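Local atomic coordinates of trehalose-6-phosphate phosphatase (Cryptococcus neoformans, PDB entry 5DX9), a protein that belongs to the trehalose-phosphatase family of the HAD clan and carries a magnesium ion at the end of a mainly parallel beta sheet. Residues N19-L24 with P58-Y63; L23-D28 with L206-G211; F271-G276 with A284-T289. All coordinates share one frame; numbering follows the deposited sequence.

Contact 1: residues N19-L24 with P58-Y63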
loop_
_atom_site.group_PDB
_atom_site.type_symbol
_atom_site.label_atom_id
_atom_site.label_comp_id
_atom_site.label_asym_id
_atom_site.label_seq_id
_atom_site.Cartn_x
_atom_site.Cartn_y
_atom_site.Cartn_z
ATOM N N ASN A 19 2.932 10.000 -20.669
ATOM C CA ASN A 19 4.043 10.921 -20.450
ATOM C C ASN A 19 4.664 10.739 -19.069
ATOM O O ASN A 19 5.884 10.652 -18.936
ATOM C CB ASN A 19 3.578 12.367 -20.627
ATOM C CG ASN A 19 3.139 12.665 -22.050
ATOM O OD1 ASN A 19 3.758 12.205 -23.013
ATOM N ND2 ASN A 19 2.063 13.435 -22.189
ATOM N N LYS A 20 3.818 10.686 -18.044
ATOM C CA LYS A 20 4.284 10.436 -16.683
ATOM C C LYS A 20 3.432 9.369 -16.006
ATOM O O LYS A 20 2.210 9.490 -15.926
ATOM C CB LYS A 20 4.276 11.723 -15.860
ATOM C CG LYS A 20 5.176 11.658 -14.639
ATOM C CD LYS A 20 6.100 12.860 -14.578
ATOM C CE LYS A 20 7.318 12.581 -13.718
ATOM N NZ LYS A 20 8.200 11.555 -14.347
ATOM N N ARG A 21 4.086 8.326 -15.505
ATOM C CA ARG A 21 3.380 7.164 -14.984
ATOM C C ARG A 21 3.603 6.950 -13.485
ATOM O O ARG A 21 4.738 6.865 -13.017
ATOM C CB ARG A 21 3.803 5.917 -15.764
ATOM C CG ARG A 21 3.578 6.047 -17.267
ATOM C CD ARG A 21 3.926 4.768 -18.003
ATOM N NE ARG A 21 5.366 4.550 -18.053
ATOM C CZ ARG A 21 6.101 4.652 -19.156
ATOM N NH1 ARG A 21 5.527 4.957 -20.313
ATOM N NH2 ARG A 21 7.410 4.440 -19.101
ATOM N N LEU A 22 2.503 6.875 -12.742
ATOM C CA LEU A 22 2.547 6.565 -11.317
ATOM C C LEU A 22 2.336 5.068 -11.114
ATOM O O LEU A 22 1.258 4.542 -11.391
ATOM C CB LEU A 22 1.489 7.372 -10.559
ATOM C CG LEU A 22 1.595 7.432 -9.033
ATOM C CD1 LEU A 22 2.962 7.945 -8.605
ATOM C CD2 LEU A 22 0.492 8.311 -8.460
ATOM N N LEU A 23 3.373 4.380 -10.644
ATOM C CA LEU A 23 3.312 2.932 -10.491
ATOM C C LEU A 23 3.416 2.527 -9.022
ATOM O O LEU A 23 4.466 2.676 -8.395
ATOM C CB LEU A 23 4.419 2.259 -11.306
ATOM C CG LEU A 23 4.465 2.602 -12.797
ATOM C CD1 LEU A 23 5.584 1.826 -13.502
ATOM C CD2 LEU A 23 3.113 2.342 -13.451
ATOM N N LEU A 24 2.321 2.000 -8.484
ATOM C CA LEU A 24 2.230 1.718 -7.056
ATOM C C LEU A 24 2.044 0.233 -6.779
ATOM O O LEU A 24 1.058 -0.369 -7.206
ATOM C CB LEU A 24 1.084 2.520 -6.446
ATOM C CG LEU A 24 1.145 4.013 -6.779
ATOM C CD1 LEU A 24 -0.115 4.734 -6.321
ATOM C CD2 LEU A 24 2.392 4.648 -6.176
ATOM N N PRO A 58 12.748 7.468 -16.374
ATOM C CA PRO A 58 12.441 8.785 -15.803
ATOM C C PRO A 58 10.960 9.137 -15.916
ATOM O O PRO A 58 10.479 10.014 -15.202
ATOM C CB PRO A 58 13.294 9.739 -16.646
ATOM C CG PRO A 58 14.381 8.882 -17.215
ATOM C CD PRO A 58 13.743 7.551 -17.455
ATOM N N LYS A 59 10.251 8.459 -16.814
ATOM C CA LYS A 59 8.823 8.693 -17.005
ATOM C C LYS A 59 8.011 8.124 -15.842
ATOM O O LYS A 59 6.865 8.516 -15.617
ATOM C CB LYS A 59 8.358 8.082 -18.330
ATOM C CG LYS A 59 8.733 8.903 -19.558
ATOM C CD LYS A 59 8.586 8.102 -20.845
ATOM C CE LYS A 59 9.938 7.599 -21.346
ATOM N NZ LYS A 59 9.827 6.870 -22.646
ATOM N N ASN A 60 8.623 7.205 -15.101
ATOM C CA ASN A 60 7.940 6.517 -14.011
ATOM C C ASN A 60 8.218 7.103 -12.628
ATOM O O ASN A 60 9.339 7.509 -12.321
ATOM C CB ASN A 60 8.325 5.037 -14.008
ATOM C CG ASN A 60 7.754 4.286 -15.191
ATOM O OD1 ASN A 60 6.730 4.675 -15.749
ATOM N ND2 ASN A 60 8.413 3.201 -15.577
ATOM N N VAL A 61 7.178 7.149 -11.803
ATOM C CA VAL A 61 7.338 7.385 -10.370
ATOM C C VAL A 61 6.887 6.133 -9.634
ATOM O O VAL A 61 5.694 5.838 -9.571
ATOM C CB VAL A 61 6.537 8.596 -9.883
ATOM C CG1 VAL A 61 6.440 8.588 -8.363
ATOM C CG2 VAL A 61 7.178 9.880 -10.379
ATOM N N VAL A 62 7.847 5.395 -9.090
ATOM C CA VAL A 62 7.577 4.069 -8.553
ATOM C C VAL A 62 7.669 4.026 -7.029
ATOM O O VAL A 62 8.653 4.472 -6.439
ATOM C CB VAL A 62 8.548 3.034 -9.141
ATOM C CG1 VAL A 62 8.080 1.624 -8.824
ATOM C CG2 VAL A 62 8.678 3.236 -10.645
ATOM N N TYR A 63 6.633 3.478 -6.404
ATOM C CA TYR A 63 6.571 3.367 -4.954
ATOM C C TYR A 63 6.144 1.972 -4.531
ATOM O O TYR A 63 5.368 1.313 -5.224
ATOM C CB TYR A 63 5.588 4.384 -4.368
ATOM C CG TYR A 63 6.174 5.734 -4.025
ATOM C CD1 TYR A 63 6.422 6.087 -2.705
ATOM C CD2 TYR A 63 6.463 6.661 -5.016
ATOM C CE1 TYR A 63 6.947 7.323 -2.382
ATOM C CE2 TYR A 63 6.990 7.900 -4.703
ATOM C CZ TYR A 63 7.231 8.227 -3.385
ATOM O OH TYR A 63 7.755 9.460 -3.064
#
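R21 and N60, a bridged pair on two parallel strands, put their side chains on the same face and cross at a slant, the guanidinium and amide planes 60° apart. The touching is done by NE of R21, which gives its hydrogen to OD1 of N60 at 2.7 Å. The donor sits in the carbonyl plane, on a lone pair of OD1, though the oxygen is tilted a little out of the guanidinium plane. R21 starts with CG beside its backbone N (chi1 -56°) and bends at chi3, which brings NE to OD1 of N60. K59 runs alongside R21, pointing the same way, and lays its CB over one guanidinium face, 3.8 Å from NH2. The same strand face continues with L23, whose CD1 rests 3.7 Å from CG of the N60 amide.

On the other face, L22 and V61 meet methyl to methyl, CD1 to CG1 at 3.5 Å. L22 reaches across because its CG is anti to the backbone N (chi1 -166°). Next along, CD2 of L24 lies against CB of Y63, the two side chains side by side, while helix 190-200 packs on both residues through L197. Between the strands, R21 N bonds to K59 O, V61 N to R21 O, L23 N to V61 O and Y63 N to L23 O, the parallel pairing of the beta-alpha-beta unit made by strand 21-25, helix 45-56 and strand 60-65.

The amide of N60 is used at both ends, since ND2 is hydrogen-bonded to L54 O and to the Y15 hydroxyl, which probably fixes its flip and keeps OD1 turned to R21. The salt bridge from R21 NH2 to D57 probably offsets the nearby K59 ammonium, so a buried arginine is held by a neutral amide and a carboxylate together.

Contact 2: residues L23-D28 with L206-G211. Unlike the reference sequence in segment 23-28: N26 (reference Asp). With MG (magnesium ion), chain C; G6P (6-O-phosphono-alpha-D-glucopyranose), chain B; GLC (alpha-D-glucopyranose), chain D.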
loop_
_atom_site.group_PDB
_atom_site.type_symbol
_atom_site.label_atom_id
_atom_site.label_comp_id
_atom_site.label_asym_id
_atom_site.label_seq_id
_atom_site.Cartn_x
_atom_site.Cartn_y
_atom_site.Cartn_z
ATOM N N LEU A 23 3.373 4.380 -10.644
ATOM C CA LEU A 23 3.312 2.932 -10.491
ATOM C C LEU A 23 3.416 2.527 -9.022
ATOM O O LEU A 23 4.466 2.676 -8.395
ATOM C CB LEU A 23 4.419 2.259 -11.306
ATOM C CG LEU A 23 4.465 2.602 -12.797
ATOM C CD1 LEU A 23 5.584 1.826 -13.502
ATOM C CD2 LEU A 23 3.113 2.342 -13.451
ATOM N N LEU A 24 2.321 2.000 -8.484
ATOM C CA LEU A 24 2.230 1.718 -7.056
ATOM C C LEU A 24 2.044 0.233 -6.779
ATOM O O LEU A 24 1.058 -0.369 -7.206
ATOM C CB LEU A 24 1.084 2.520 -6.446
ATOM C CG LEU A 24 1.145 4.013 -6.779
ATOM C CD1 LEU A 24 -0.115 4.734 -6.321
ATOM C CD2 LEU A 24 2.392 4.648 -6.176
ATOM N N PHE A 25 2.998 -0.352 -6.060
ATOM C CA PHE A 25 2.971 -1.780 -5.758
ATOM C C PHE A 25 2.939 -2.080 -4.266
ATOM O O PHE A 25 3.821 -1.649 -3.518
ATOM C CB PHE A 25 4.189 -2.481 -6.360
ATOM C CG PHE A 25 4.277 -2.382 -7.854
ATOM C CD1 PHE A 25 3.710 -3.354 -8.661
ATOM C CD2 PHE A 25 4.943 -1.323 -8.451
ATOM C CE1 PHE A 25 3.799 -3.271 -10.033
ATOM C CE2 PHE A 25 5.035 -1.234 -9.823
ATOM C CZ PHE A 25 4.463 -2.207 -10.616
ATOM N N ASN A 26 1.931 -2.834 -3.837
ATOM C CA ASN A 26 1.974 -3.482 -2.531
ATOM C C ASN A 26 3.069 -4.535 -2.588
ATOM O O ASN A 26 3.511 -4.902 -3.678
ATOM C CB ASN A 26 0.621 -4.105 -2.176
ATOM C CG ASN A 26 0.627 -4.791 -0.818
ATOM O OD1 ASN A 26 0.523 -6.010 -0.727
ATOM N ND2 ASN A 26 0.741 -4.007 0.237
ATOM N N TYR A 27 3.531 -5.018 -1.439
ATOM C CA TYR A 27 4.581 -6.028 -1.479
ATOM C C TYR A 27 4.075 -7.438 -1.225
ATOM O O TYR A 27 3.959 -8.232 -2.153
ATOM C CB TYR A 27 5.701 -5.727 -0.487
ATOM C CG TYR A 27 6.830 -6.715 -0.668
ATOM C CD1 TYR A 27 7.548 -6.752 -1.857
ATOM C CD2 TYR A 27 7.155 -7.635 0.323
ATOM C CE1 TYR A 27 8.568 -7.656 -2.051
ATOM C CE2 TYR A 27 8.182 -8.547 0.141
ATOM C CZ TYR A 27 8.885 -8.550 -1.052
ATOM O OH TYR A 27 9.903 -9.445 -1.267
ATOM N N ASP A 28 3.801 -7.759 0.035
ATOM C CA ASP A 28 3.395 -9.113 0.393
ATOM C C ASP A 28 2.102 -9.489 -0.315
ATOM O O ASP A 28 1.148 -8.715 -0.323
ATOM C CB ASP A 28 3.235 -9.247 1.910
ATOM C CG ASP A 28 4.521 -8.959 2.653
ATOM O OD1 ASP A 28 5.485 -9.733 2.483
ATOM O OD2 ASP A 28 4.566 -7.961 3.405
ATOM N N LEU A 206 -1.150 8.080 -16.270
ATOM C CA LEU A 206 -1.386 6.647 -16.127
ATOM C C LEU A 206 -1.058 6.221 -14.706
ATOM O O LEU A 206 0.065 6.415 -14.239
ATOM C CB LEU A 206 -0.549 5.840 -17.118
ATOM C CG LEU A 206 -0.773 4.327 -17.080
ATOM C CD1 LEU A 206 -2.107 3.966 -17.714
ATOM C CD2 LEU A 206 0.360 3.582 -17.759
ATOM N N ILE A 207 -2.037 5.649 -14.017
ATOM C CA ILE A 207 -1.809 5.147 -12.670
ATOM C C ILE A 207 -2.034 3.643 -12.596
ATOM O O ILE A 207 -3.088 3.141 -12.987
ATOM C CB ILE A 207 -2.721 5.838 -11.636
ATOM C CG1 ILE A 207 -2.389 7.328 -11.539
ATOM C CG2 ILE A 207 -2.562 5.185 -10.271
ATOM C CD1 ILE A 207 -3.224 8.068 -10.518
ATOM N N PHE A 208 -1.028 2.929 -12.106
ATOM C CA PHE A 208 -1.189 1.520 -11.788
ATOM C C PHE A 208 -1.025 1.320 -10.287
ATOM O O PHE A 208 -0.103 1.864 -9.680
ATOM C CB PHE A 208 -0.188 0.654 -12.551
ATOM C CG PHE A 208 -0.325 -0.812 -12.259
ATOM C CD1 PHE A 208 -1.220 -1.593 -12.971
ATOM C CD2 PHE A 208 0.422 -1.406 -11.253
ATOM C CE1 PHE A 208 -1.355 -2.940 -12.699
ATOM C CE2 PHE A 208 0.290 -2.752 -10.975
ATOM C CZ PHE A 208 -0.603 -3.520 -11.699
ATOM N N CYS A 209 -1.931 0.548 -9.697
ATOM C CA CYS A 209 -1.897 0.260 -8.267
ATOM C C CYS A 209 -2.371 -1.162 -8.019
ATOM O O CYS A 209 -3.455 -1.543 -8.457
ATOM C CB CYS A 209 -2.766 1.256 -7.489
ATOM S SG CYS A 209 -2.785 1.038 -5.677
ATOM N N ALA A 210 -1.557 -1.948 -7.322
ATOM C CA ALA A 210 -1.900 -3.335 -7.032
ATOM C C ALA A 210 -1.767 -3.659 -5.544
ATOM O O ALA A 210 -0.885 -3.137 -4.858
ATOM C CB ALA A 210 -1.036 -4.267 -7.853
ATOM N N GLY A 211 -2.649 -4.532 -5.060
ATOM C CA GLY A 211 -2.661 -4.946 -3.666
ATOM C C GLY A 211 -3.544 -6.165 -3.468
ATOM O O GLY A 211 -4.480 -6.391 -4.235
HETATM MG MG MG C . -0.111 -7.251 0.821
HETATM C C1 G6P B . 3.377 -9.099 6.467
HETATM C C2 G6P B . 4.167 -8.375 7.549
HETATM C C3 G6P B . 3.253 -7.718 8.565
HETATM C C4 G6P B . 2.336 -6.726 7.879
HETATM C C5 G6P B . 1.691 -7.231 6.574
HETATM C C6 G6P B . 1.513 -6.093 5.550
HETATM O O1 G6P B . 2.708 -10.262 6.961
HETATM O O2 G6P B . 5.039 -9.304 8.191
HETATM O O3 G6P B . 4.023 -6.979 9.523
HETATM O O4 G6P B . 1.351 -6.395 8.868
HETATM O O5 G6P B . 2.438 -8.220 5.848
HETATM O O6 G6P B . 2.344 -6.300 4.381
HETATM P P G6P B . 1.945 -5.673 2.932
HETATM O O1P G6P B . 3.226 -5.335 2.018
HETATM O O2P G6P B . 1.119 -6.660 2.201
HETATM O O3P G6P B . 1.090 -4.341 3.224
HETATM C C1 GLC D . 2.134 -11.033 5.896
HETATM C C2 GLC D . 1.241 -12.137 6.466
HETATM C C3 GLC D . 2.073 -13.224 7.131
HETATM C C4 GLC D . 3.165 -13.737 6.201
HETATM C C5 GLC D . 3.992 -12.579 5.649
HETATM C C6 GLC D . 4.970 -13.037 4.569
HETATM O O2 GLC D . 0.312 -11.560 7.404
HETATM O O3 GLC D . 1.223 -14.313 7.505
HETATM O O4 GLC D . 3.982 -14.662 6.935
HETATM O O5 GLC D . 3.152 -11.588 5.063
HETATM O O6 GLC D . 4.282 -13.808 3.574
HETATM O O HOH W 1 -0.844 -8.963 1.781
HETATM O O HOH W 2 -1.336 -5.718 1.421
#
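N26, which stands where the reference sequence has Asp, packs its CB 3.7 Å from CA of G211, just past the last bridged pair of two parallel strands. That CB also lies beside A210 O, the acceptor for N26 N. With CG anti to the backbone N (chi1 -180°), the amide is carried forward to the magnesium ion. OD1 binds the metal at 2.1 Å, and T30 OG1 is hydrogen-bonded to the same oxygen. ND2 turns to the phosphate of 6-O-phosphono-alpha-D-glucopyranose, bonding O3P at 3.0 Å, and is also held by I65 O.

This is the HAD active-site layout in a Rossmann-like sheet, with the metal at the C-terminal ends of neighbouring central strands. D28 O, phosphate O2P, two waters and D212 complete the magnesium shell, and D28 N donates to O1P at 3.2 Å. D28 OD2 approaches O6 of the sugar phosphate and makes a salt bridge with R68.

Further back, L24 N bonds to F208 O and A210 N to L24 O. On the face shared by L23, F25 and F208, CD2 of L23 meets CB of F208 at 3.8 Å. The F25 and F208 side chains run crosswise, CE1 to CE2 at 3.7 Å, with their ring planes inclined by 45°; F298 adds an edge-to-face partner to each ring.

Contact 3: residues F271-G276 with A284-T289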
loop_
_atom_site.group_PDB
_atom_site.type_symbol
_atom_site.label_atom_id
_atom_site.label_comp_id
_atom_site.label_asym_id
_atom_site.label_seq_id
_atom_site.Cartn_x
_atom_site.Cartn_y
_atom_site.Cartn_z
ATOM N N PHE A 271 -5.450 2.089 -13.507
ATOM C CA PHE A 271 -5.535 0.635 -13.505
ATOM C C PHE A 271 -5.376 0.071 -12.093
ATOM O O PHE A 271 -4.302 -0.403 -11.715
ATOM C CB PHE A 271 -4.487 0.043 -14.444
ATOM C CG PHE A 271 -4.755 0.326 -15.897
ATOM C CD1 PHE A 271 -5.342 -0.634 -16.706
ATOM C CD2 PHE A 271 -4.439 1.557 -16.448
ATOM C CE1 PHE A 271 -5.596 -0.376 -18.041
ATOM C CE2 PHE A 271 -4.694 1.822 -17.785
ATOM C CZ PHE A 271 -5.274 0.853 -18.580
ATOM N N ALA A 272 -6.457 0.125 -11.320
ATOM C CA ALA A 272 -6.454 -0.401 -9.960
ATOM C C ALA A 272 -6.674 -1.906 -9.981
ATOM O O ALA A 272 -7.729 -2.386 -10.401
ATOM C CB ALA A 272 -7.517 0.286 -9.118
ATOM N N THR A 273 -5.672 -2.644 -9.517
ATOM C CA THR A 273 -5.677 -4.091 -9.631
ATOM C C THR A 273 -5.540 -4.775 -8.274
ATOM O O THR A 273 -4.556 -4.580 -7.558
ATOM C CB THR A 273 -4.540 -4.572 -10.559
ATOM O OG1 THR A 273 -4.627 -3.887 -11.815
ATOM C CG2 THR A 273 -4.639 -6.063 -10.798
ATOM N N THR A 274 -6.538 -5.575 -7.919
ATOM C CA THR A 274 -6.440 -6.401 -6.729
ATOM C C THR A 274 -5.841 -7.748 -7.098
ATOM O O THR A 274 -5.969 -8.198 -8.234
ATOM C CB THR A 274 -7.809 -6.619 -6.055
ATOM O OG1 THR A 274 -7.615 -7.232 -4.771
ATOM C CG2 THR A 274 -8.705 -7.512 -6.915
ATOM N N VAL A 275 -5.172 -8.381 -6.139
ATOM C CA VAL A 275 -4.709 -9.750 -6.325
ATOM C C VAL A 275 -5.678 -10.702 -5.631
ATOM O O VAL A 275 -5.905 -10.611 -4.422
ATOM C CB VAL A 275 -3.284 -9.964 -5.782
ATOM C CG1 VAL A 275 -2.824 -11.385 -6.069
ATOM C CG2 VAL A 275 -2.323 -8.963 -6.402
ATOM N N GLY A 276 -6.254 -11.607 -6.413
ATOM C CA GLY A 276 -7.272 -12.523 -5.936
ATOM C C GLY A 276 -8.111 -13.007 -7.105
ATOM O O GLY A 276 -7.802 -12.696 -8.256
ATOM N N ALA A 284 -11.125 -2.125 -6.651
ATOM C CA ALA A 284 -10.244 -2.137 -7.811
ATOM C C ALA A 284 -11.068 -2.338 -9.076
ATOM O O ALA A 284 -12.178 -2.862 -9.024
ATOM C CB ALA A 284 -9.193 -3.224 -7.681
ATOM N N GLY A 285 -10.531 -1.911 -10.212
ATOM C CA GLY A 285 -11.218 -2.088 -11.475
ATOM C C GLY A 285 -10.854 -3.405 -12.131
ATOM O O GLY A 285 -11.578 -3.886 -13.001
ATOM N N TRP A 286 -9.729 -3.985 -11.711
ATOM C CA TRP A 286 -9.206 -5.213 -12.310
ATOM C C TRP A 286 -8.718 -6.215 -11.266
ATOM O O TRP A 286 -8.669 -5.913 -10.073
ATOM C CB TRP A 286 -8.048 -4.901 -13.263
ATOM C CG TRP A 286 -8.333 -3.831 -14.255
ATOM C CD1 TRP A 286 -8.103 -2.494 -14.107
ATOM C CD2 TRP A 286 -8.893 -4.000 -15.562
ATOM N NE1 TRP A 286 -8.495 -1.818 -15.236
ATOM C CE2 TRP A 286 -8.980 -2.721 -16.146
ATOM C CE3 TRP A 286 -9.339 -5.108 -16.289
ATOM C CZ2 TRP A 286 -9.489 -2.521 -17.426
ATOM C CZ3 TRP A 286 -9.842 -4.905 -17.561
ATOM C CH2 TRP A 286 -9.914 -3.623 -18.116
ATOM N N HIS A 287 -8.336 -7.403 -11.729
ATOM C CA HIS A 287 -7.708 -8.384 -10.855
ATOM C C HIS A 287 -6.653 -9.196 -11.583
ATOM O O HIS A 287 -6.627 -9.265 -12.816
ATOM C CB HIS A 287 -8.743 -9.342 -10.250
ATOM C CG HIS A 287 -9.152 -10.454 -11.170
ATOM N ND1 HIS A 287 -10.280 -10.385 -11.964
ATOM C CD2 HIS A 287 -8.587 -11.657 -11.422
ATOM C CE1 HIS A 287 -10.389 -11.501 -12.664
ATOM N NE2 HIS A 287 -9.377 -12.290 -12.357
ATOM N N VAL A 288 -5.788 -9.805 -10.785
ATOM C CA VAL A 288 -4.864 -10.832 -11.226
ATOM C C VAL A 288 -4.856 -11.886 -10.124
ATOM O O VAL A 288 -4.937 -11.544 -8.945
ATOM C CB VAL A 288 -3.457 -10.270 -11.475
ATOM C CG1 VAL A 288 -2.437 -11.392 -11.542
ATOM C CG2 VAL A 288 -3.446 -9.448 -12.754
ATOM N N THR A 289 -4.792 -13.160 -10.494
ATOM C CA THR A 289 -4.980 -14.225 -9.510
ATOM C C THR A 289 -3.788 -14.413 -8.573
ATOM O O THR A 289 -3.965 -14.744 -7.402
ATOM C CB THR A 289 -5.276 -15.571 -10.195
ATOM O OG1 THR A 289 -4.366 -15.770 -11.281
ATOM C CG2 THR A 289 -6.696 -15.590 -10.725
#
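A284 presses its CB against A272 O at 3.2 Å, at the start of a parallel pairing that closes one edge of the Rossmann-like sheet: strand 286-288 is outermost, next to strand 270-275. The A284 methyl also lies near T274, and F220 of helix 217-225 covers this side. G285 N reaches the same A272 O in a weak, bent bond; W286 N makes the straighter one at 2.9 Å, so two amides in a row share one carbonyl.

The W286 indole carries A272 O at its edge and lies beside F271, pointing the same way. Their planes are 16° from parallel but slid apart, leaving little overlap, with NE1 3.7 Å from CD1 of F271. W286 O accepts T274 N from above the carbonyl plane.

H287 sets its CB 3.8 Å from CG2 of T274. Its CG sits between backbone N and carbonyl carbon (chi1 81°), which swings the imidazole toward G276, while ND1 bonds to T3 OG1. V288 then pairs both ways, its N to T274 O and its O to G276 N, and its CG2 meets CG2 of T273. At T289, CA directs its hydrogen to G276 O, 3.4 Å away.

All three contacts lie in one sheet, where strands 60-65, 21-25, 206-211, 270-275 and 286-288 follow one another. Contacts 1 and 2 share L23 and L24 and use opposite edges of strand 21-25; L22 O is 2.9 Å from F208 N, a probable hydrogen bond. Contact 2 passes to contact 3 through the next seam, with I207 O 2.6 Å from F271 N and C209 O 2.7 Å from T273 N, both probable bonds. Contact 2 holds the magnesium ion and sugar phosphate directly. V275 of contact 3 has its side chain about 8 Å from the metal, and L24 of contact 1 about 12 Å. The centres of contacts 1 and 3 are 18 Å apart, without touching.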